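Local structure of carboxynorspermidine decarboxylase (Campylobacter jejuni subsp. jejuni 81116, 3N29) at residues Leu251-Leu254 with Cys255-Ser259. The protein probably decarboxylates carboxynorspermidine to norspermidine with pyridoxal-5'-phosphate as cofactor, as a beta/alpha-barrel member of the basic amino acid decarboxylases. Residues are numbered along the deposited sequence; the frame is centred on the assembly and turned at random.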
loop_
_atom_site.group_PDB
_atom_site.type_symbol
_atom_site.label_atom_id
_atom_site.label_comp_id
_atom_site.label_asym_id
_atom_site.label_seq_id
_atom_site.Cartn_x
_atom_site.Cartn_y
_atom_site.Cartn_z
ATOM N N LEU A 251 0.975 11.662 32.305
ATOM C CA LEU A 251 0.492 12.436 31.175
ATOM C C LEU A 251 -0.395 13.543 31.660
ATOM O O LEU A 251 -0.251 14.669 31.199
ATOM C CB LEU A 251 -0.307 11.577 30.196
ATOM C CG LEU A 251 -0.984 12.273 29.002
ATOM C CD1 LEU A 251 0.062 12.965 28.095
ATOM C CD2 LEU A 251 -1.793 11.208 28.139
ATOM N N ILE A 252 -1.325 13.223 32.570
ATOM C CA ILE A 252 -2.292 14.211 33.072
ATOM C C ILE A 252 -1.588 15.429 33.740
ATOM O O ILE A 252 -1.816 16.571 33.373
ATOM C CB ILE A 252 -3.292 13.577 34.056
ATOM C CG1 ILE A 252 -4.195 12.592 33.300
ATOM C CG2 ILE A 252 -4.076 14.729 34.880
ATOM C CD1 ILE A 252 -4.919 11.413 34.251
ATOM N N ALA A 253 -0.665 15.152 34.644
ATOM C CA ALA A 253 0.165 16.196 35.284
ATOM C C ALA A 253 0.944 17.064 34.257
ATOM O O ALA A 253 0.858 18.320 34.304
ATOM C CB ALA A 253 1.086 15.557 36.314
ATOM N N LEU A 254 1.574 16.435 33.240
ATOM C CA LEU A 254 2.346 17.180 32.273
ATOM C C LEU A 254 1.461 18.183 31.566
ATOM O O LEU A 254 1.823 19.341 31.402
ATOM C CB LEU A 254 3.009 16.249 31.214
ATOM C CG LEU A 254 4.186 15.379 31.636
ATOM C CD1 LEU A 254 4.576 14.390 30.556
ATOM C CD2 LEU A 254 5.397 16.323 32.025
ATOM N N CYS A 255 0.312 17.706 31.104
ATOM C CA CYS A 255 -0.669 18.524 30.411
ATOM C C CYS A 255 -1.201 19.624 31.327
ATOM O O CYS A 255 -1.340 20.768 30.930
ATOM C CB CYS A 255 -1.832 17.639 29.993
ATOM S SG CYS A 255 -1.339 16.571 28.545
ATOM N N LYS A 256 -1.570 19.248 32.523
ATOM C CA LYS A 256 -2.123 20.247 33.477
ATOM C C LYS A 256 -1.094 21.370 33.849
ATOM O O LYS A 256 -1.403 22.583 33.831
ATOM C CB LYS A 256 -2.656 19.499 34.701
ATOM C CG LYS A 256 -3.104 20.390 35.802
ATOM C CD LYS A 256 -4.228 19.766 36.683
ATOM C CE LYS A 256 -4.979 20.896 37.370
ATOM N NZ LYS A 256 -6.165 20.423 38.163
ATOM N N ASN A 257 0.121 20.976 34.213
ATOM C CA ASN A 257 1.207 21.953 34.486
ATOM C C ASN A 257 1.487 22.880 33.304
ATOM O O ASN A 257 1.658 24.075 33.434
ATOM C CB ASN A 257 2.457 21.184 34.897
ATOM C CG ASN A 257 2.246 20.476 36.203
ATOM O OD1 ASN A 257 1.367 20.861 36.962
ATOM N ND2 ASN A 257 3.026 19.463 36.482
ATOM N N PHE A 258 1.486 22.323 32.109
ATOM C CA PHE A 258 1.899 23.098 30.969
ATOM C C PHE A 258 0.835 24.154 30.725
ATOM O O PHE A 258 1.154 25.343 30.478
ATOM C CB PHE A 258 2.093 22.185 29.750
ATOM C CG PHE A 258 2.693 22.871 28.583
ATOM C CD1 PHE A 258 4.055 22.803 28.343
ATOM C CD2 PHE A 258 1.911 23.596 27.717
ATOM C CE1 PHE A 258 4.598 23.462 27.242
ATOM C CE2 PHE A 258 2.468 24.246 26.617
ATOM C CZ PHE A 258 3.772 24.163 26.383
ATOM N N SER A 259 -0.414 23.718 30.797
ATOM C CA SER A 259 -1.575 24.545 30.604
ATOM C C SER A 259 -1.553 25.760 31.547
ATOM O O SER A 259 -1.758 26.917 31.112
ATOM C CB SER A 259 -2.842 23.737 30.930
ATOM O OG SER A 259 -3.950 24.546 30.629
#
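Leu251 and Cys255 meet one turn apart on the inward face of helix 248-262, which connects strands 232-234 and 265-268, the last two of the eight-stranded beta/alpha barrel. The branch that touches is CD1 of Leu251, 3.9 Å from SG of Cys255. With CG anti to the backbone N (chi1 175°) the leucine leans forward along the helix, and its second torsion places CD1, not CD2, on the side of the following turn. The thiol of Cys255 turns back to meet it: SG lies beside its own backbone N and comes within 3.4 Å of Leu251 O. That carbonyl accepts Cys255 N in a nearly straight bond, the donor tilted 18° from the carbonyl plane. Lys256 N to Ile252 O (2.8 Å) and Asn257 N to Ala253 O continue the alpha-helical i to i+4 ladder. The Asn257 amide folds back over the preceding turn, its CG 3.2 Å from Ala253 O and its ND2 4.4 Å from the methyl CB of Ala253. The next rung, Phe258 N to Leu254 O at 3.1 Å, is more bent, with an angle of 146° at the hydrogen, and CB of Phe258 sits 3.3 Å from the same Leu254 O.

Around this turn, neighbouring elements enclose the buried side chains. Leu251 reaches Val64 of helix 51-68 and Leu212 of helix 209-223, while Cys255 touches Ser68 at the end of helix 51-68 and Leu268 of strand 265-268. Phe258 swings away from the preceding turn to meet Phe235 edge-to-face and to touch Val266, so the helix is laid against the barrel wall along this side. The other side faces solvent: there the Lys256 chain runs outward, extended beyond CG. Farther along, OG of Ser259 is hydrogen-bonded to Val264 O.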